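PDB 5CPC: secreted effector protein SopD from Salmonella typhimurium, which acts inside host cells to alter their physiology, working with SopB in membrane fission and macropinosome formation during invasion and contributing to replication in macrophages. Local coordinates for residues Ile32-Trp37 with Trp160-Leu165; Gly69-Asn74 with Ser258-Phe263. All coordinates share one frame; numbering follows the deposited sequence.

Contact 1. Residues Ile32-Trp37 with Trp160-Leu165; sequences IHMGGW and WHPELL
I32 lays the end of its side chain against the root of the W160 indole, its CD1 lying 3.6 Å from W160 CB and almost as near to CG. With CG1 anti to the carbonyl carbon (chi1 -68°) and the chain extended to CD1, the isoleucine brings this methyl up to the tryptophan although its CB does not aim there. M34 reaches the same indole edge-on in a Met-aromatic contact, its sulfur in the ring plane and SD 3.9 Å from W160 CE3. A bend at chi3 (-46°) turns the terminal methyl onto the proline ring, M34 CE standing 3.7 Å from P162 CG. The polar half runs through one water, with no direct hydrogen bond between the segments. This water accepts from H33 N at 2.7 Å and donates to W160 O and to E163 OE2, both at 2.8 Å. H161 ND1 donates to the other carboxylate oxygen, E163 OE1, over 2.9 Å, from within the imidazole plane and on the syn side of the carboxylate, though tilted from its plane. H33 ND1 is hydrogen-bonded to D38 OD2, and W160 NE1 to Y82 OH. Apolar packing and a shared water join the loop before helix 37-40 to the end of helix 141-160 and the turn into helix 163-167, while the donors on both its oxygens restrain the E163 carboxylate and would probably favour its negative charge.

Contact 2. Residues Gly69-Asn74 with Ser258-Phe263; sequences GEMEVN and SPFSEF
The backbone carbonyl of E72 receives the amide of S261, with S261 N 2.9 Å from E72 O and an N-H...O angle of 169°, while F260 CA adds a CA-H...O contact to the same oxygen. A second, equally straight bond runs the other way, from N74 N to P259 O at 2.9 Å. Together they flank V73 and F260, a single beta bridge between two loops that are otherwise irregular. Around it, M71 CB packs 3.6 Å from F260 CD2, and the bend at chi2 carries the sulfur above the phenyl face, where M71 SD stands 4.9 Å from the centroid of the F260 ring in a distant Met-aromatic contact. V73 CG2 touches both the phenyl and the proline, 3.9 Å from F260 CD2 and from P259 CB. E72 runs its chain past the S261 side chain, CG standing 3.8 Å from S261 CB. The bridge ties the loop ahead of helix 76-90 to the one linking helices 248-256 and 264-283. N129 is hydrogen-bonded to both N74 ND2 and S258 O, N267 of helix 264-283 also hydrogen-bonds to S258 O, and F260 rests on I169 of helix 169-177.

Overall arrangement
Contacts 1 and 2 have their centres about 18 Å apart, on the same side of the chain's centre, and both lie near the surface. Their segments alternate along the sequence: 32-37, 69-74, 160-165, then 258-263. Each brings an early loop, on one or the other side of helix 49-60, against a much later part of the chain. They meet directly at L165, whose CD1 packs 3.8 Å from P259 CG and 3.9 Å from F260 CZ, making helix 163-167 the bridge between them. The two contacts thus join the N-terminal part of the modelled SopD chain to its middle and C-terminal parts.

Contact 1. Residues Ile32-Trp37 with Trp160-Leu165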
# COMPACT_ATOMS: atom_id res chain seq x y z
N ILE A 32 14.14 -0.90 -19.06
CA ILE A 32 12.82 -0.87 -19.60
C ILE A 32 12.85 -1.56 -20.97
O ILE A 32 13.77 -1.37 -21.75
CB ILE A 32 12.36 0.53 -19.74
CG1 ILE A 32 12.17 1.11 -18.32
CG2 ILE A 32 11.11 0.56 -20.65
CD1 ILE A 32 11.73 2.56 -18.30
N HIS A 33 11.83 -2.36 -21.25
CA HIS A 33 11.81 -3.19 -22.44
C HIS A 33 10.61 -2.93 -23.32
O HIS A 33 10.57 -3.42 -24.45
CB HIS A 33 11.74 -4.69 -22.03
CG HIS A 33 12.84 -5.15 -21.11
ND1 HIS A 33 14.17 -5.20 -21.49
CD2 HIS A 33 12.79 -5.63 -19.83
CE1 HIS A 33 14.89 -5.68 -20.48
NE2 HIS A 33 14.08 -5.94 -19.47
N MET A 34 9.60 -2.23 -22.81
CA MET A 34 8.36 -2.10 -23.55
C MET A 34 8.58 -1.37 -24.89
O MET A 34 9.54 -0.60 -25.06
CB MET A 34 7.39 -1.32 -22.73
CG MET A 34 7.89 0.10 -22.57
SD MET A 34 6.86 1.04 -21.44
CE MET A 34 5.25 0.61 -22.04
N GLY A 35 7.70 -1.59 -25.85
CA GLY A 35 7.85 -0.93 -27.18
C GLY A 35 9.19 -1.20 -27.92
O GLY A 35 9.64 -0.34 -28.69
N GLY A 36 9.82 -2.36 -27.69
CA GLY A 36 11.19 -2.67 -28.20
C GLY A 36 12.27 -1.66 -27.73
O GLY A 36 13.26 -1.43 -28.42
N TRP A 37 12.07 -1.04 -26.55
CA TRP A 37 12.99 0.03 -26.04
C TRP A 37 14.49 -0.39 -25.98
O TRP A 37 15.38 0.44 -26.27
CB TRP A 37 12.52 0.58 -24.67
CG TRP A 37 13.29 1.77 -24.20
CD1 TRP A 37 14.06 1.86 -23.05
CD2 TRP A 37 13.41 3.03 -24.86
NE1 TRP A 37 14.62 3.10 -22.97
CE2 TRP A 37 14.23 3.85 -24.04
CE3 TRP A 37 12.87 3.57 -26.06
CZ2 TRP A 37 14.56 5.17 -24.37
CZ3 TRP A 37 13.19 4.88 -26.39
CH2 TRP A 37 14.05 5.67 -25.56
N TRP A 160 6.17 1.67 -16.75
CA TRP A 160 7.41 1.29 -17.36
C TRP A 160 7.61 -0.23 -17.46
O TRP A 160 8.53 -0.66 -18.17
CB TRP A 160 8.61 1.95 -16.67
CG TRP A 160 8.53 3.44 -16.65
CD1 TRP A 160 8.74 4.27 -15.57
CD2 TRP A 160 8.18 4.30 -17.76
NE1 TRP A 160 8.55 5.59 -15.95
CE2 TRP A 160 8.20 5.64 -17.27
CE3 TRP A 160 7.85 4.07 -19.12
CZ2 TRP A 160 7.93 6.75 -18.10
CZ3 TRP A 160 7.57 5.17 -19.95
CH2 TRP A 160 7.60 6.50 -19.43
N HIS A 161 6.77 -1.03 -16.78
CA HIS A 161 6.96 -2.50 -16.81
C HIS A 161 5.70 -3.26 -16.92
O HIS A 161 5.39 -4.04 -16.02
CB HIS A 161 7.68 -3.00 -15.56
CG HIS A 161 9.01 -2.38 -15.40
ND1 HIS A 161 10.09 -2.76 -16.18
CD2 HIS A 161 9.43 -1.33 -14.65
CE1 HIS A 161 11.12 -2.00 -15.88
NE2 HIS A 161 10.76 -1.13 -14.94
N PRO A 162 4.97 -3.02 -18.02
CA PRO A 162 3.70 -3.63 -18.30
C PRO A 162 3.83 -5.17 -18.43
O PRO A 162 2.84 -5.88 -18.28
CB PRO A 162 3.32 -2.99 -19.65
CG PRO A 162 4.64 -2.62 -20.31
CD PRO A 162 5.44 -2.15 -19.13
N GLU A 163 5.06 -5.66 -18.70
CA GLU A 163 5.32 -7.10 -18.81
C GLU A 163 4.93 -7.71 -17.47
O GLU A 163 4.38 -8.82 -17.45
CB GLU A 163 6.79 -7.39 -19.18
CG GLU A 163 7.93 -6.94 -18.17
CD GLU A 163 8.38 -5.44 -18.34
OE1 GLU A 163 9.45 -5.05 -17.76
OE2 GLU A 163 7.70 -4.63 -19.05
N LEU A 164 5.17 -6.97 -16.37
CA LEU A 164 4.92 -7.50 -15.01
C LEU A 164 3.53 -8.04 -14.87
O LEU A 164 3.40 -9.15 -14.42
CB LEU A 164 5.18 -6.49 -13.88
CG LEU A 164 6.64 -6.24 -13.52
CD1 LEU A 164 6.75 -5.19 -12.42
CD2 LEU A 164 7.39 -7.55 -13.15
N LEU A 165 2.51 -7.26 -15.20
CA LEU A 165 1.11 -7.70 -14.98
C LEU A 165 0.57 -8.55 -16.14
O LEU A 165 -0.48 -9.21 -16.02
CB LEU A 165 0.20 -6.48 -14.77
CG LEU A 165 -1.32 -6.64 -14.77
CD1 LEU A 165 -1.85 -6.85 -13.38
CD2 LEU A 165 -2.01 -5.43 -15.40
O HOH W 1 9.41 -2.59 -19.98

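Contact 2. Residues Gly69-Asn74 with Ser258-Phe263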
# COMPACT_ATOMS: atom_id res chain seq x y z
N GLY A 69 -7.68 -11.89 -25.45
CA GLY A 69 -6.37 -11.89 -24.79
C GLY A 69 -6.30 -11.01 -23.55
O GLY A 69 -6.30 -11.52 -22.43
N GLU A 70 -6.29 -9.69 -23.75
CA GLU A 70 -6.03 -8.72 -22.65
C GLU A 70 -7.31 -8.28 -21.92
O GLU A 70 -8.26 -7.83 -22.53
CB GLU A 70 -5.25 -7.49 -23.20
N MET A 71 -7.33 -8.40 -20.61
CA MET A 71 -8.49 -7.89 -19.87
C MET A 71 -8.48 -6.36 -19.79
O MET A 71 -7.40 -5.75 -19.73
CB MET A 71 -8.52 -8.47 -18.46
CG MET A 71 -8.36 -9.97 -18.40
SD MET A 71 -9.45 -10.60 -17.10
CE MET A 71 -11.02 -10.59 -18.01
N GLU A 72 -9.65 -5.73 -19.82
CA GLU A 72 -9.68 -4.27 -19.75
C GLU A 72 -9.24 -3.86 -18.34
O GLU A 72 -9.50 -4.55 -17.37
CB GLU A 72 -11.06 -3.68 -20.10
CG GLU A 72 -12.27 -4.28 -19.31
CD GLU A 72 -13.65 -3.80 -19.80
OE1 GLU A 72 -14.61 -4.63 -19.81
OE2 GLU A 72 -13.77 -2.60 -20.20
N VAL A 73 -8.56 -2.74 -18.27
CA VAL A 73 -7.91 -2.29 -17.06
C VAL A 73 -8.37 -0.86 -16.78
O VAL A 73 -8.65 -0.09 -17.73
CB VAL A 73 -6.39 -2.41 -17.27
CG1 VAL A 73 -5.73 -1.10 -17.46
CG2 VAL A 73 -5.76 -3.19 -16.16
N ASN A 74 -8.43 -0.50 -15.49
CA ASN A 74 -8.94 0.81 -15.06
C ASN A 74 -7.86 1.57 -14.26
O ASN A 74 -7.84 1.53 -13.02
CB ASN A 74 -10.24 0.59 -14.25
CG ASN A 74 -10.81 1.89 -13.63
OD1 ASN A 74 -10.56 3.00 -14.13
ND2 ASN A 74 -11.59 1.76 -12.54
N SER A 258 -6.83 -5.31 -7.48
CA SER A 258 -6.72 -5.68 -8.91
C SER A 258 -7.07 -4.49 -9.83
O SER A 258 -8.16 -3.90 -9.69
CB SER A 258 -7.64 -6.84 -9.26
OG SER A 258 -8.15 -6.70 -10.58
N PRO A 259 -6.17 -4.17 -10.78
CA PRO A 259 -6.36 -3.07 -11.71
C PRO A 259 -7.38 -3.39 -12.78
O PRO A 259 -7.86 -2.47 -13.48
CB PRO A 259 -4.98 -2.93 -12.36
CG PRO A 259 -4.46 -4.32 -12.38
CD PRO A 259 -4.87 -4.83 -11.01
N PHE A 260 -7.70 -4.68 -12.93
CA PHE A 260 -8.62 -5.16 -13.96
C PHE A 260 -10.00 -4.63 -13.73
O PHE A 260 -10.57 -4.80 -12.65
CB PHE A 260 -8.66 -6.71 -14.04
CG PHE A 260 -7.36 -7.30 -14.46
CD1 PHE A 260 -6.69 -8.17 -13.65
CD2 PHE A 260 -6.78 -6.93 -15.67
CE1 PHE A 260 -5.48 -8.70 -14.02
CE2 PHE A 260 -5.57 -7.43 -16.05
CZ PHE A 260 -4.91 -8.32 -15.23
N SER A 261 -10.56 -4.05 -14.77
CA SER A 261 -11.78 -3.31 -14.64
C SER A 261 -13.00 -4.14 -14.28
O SER A 261 -13.96 -3.62 -13.70
CB SER A 261 -12.05 -2.61 -15.95
OG SER A 261 -13.44 -2.57 -16.14
N GLU A 262 -12.96 -5.41 -14.67
CA GLU A 262 -14.14 -6.27 -14.71
C GLU A 262 -14.55 -6.84 -13.35
O GLU A 262 -15.74 -7.11 -13.10
CB GLU A 262 -13.95 -7.39 -15.75
CG GLU A 262 -15.22 -7.79 -16.57
CD GLU A 262 -16.14 -6.61 -16.96
OE1 GLU A 262 -16.25 -6.28 -18.17
OE2 GLU A 262 -16.76 -6.02 -16.04
N PHE A 263 -13.57 -7.02 -12.47
CA PHE A 263 -13.85 -7.33 -11.08
C PHE A 263 -13.73 -6.04 -10.27
O PHE A 263 -12.73 -5.78 -9.56
CB PHE A 263 -12.92 -8.44 -10.56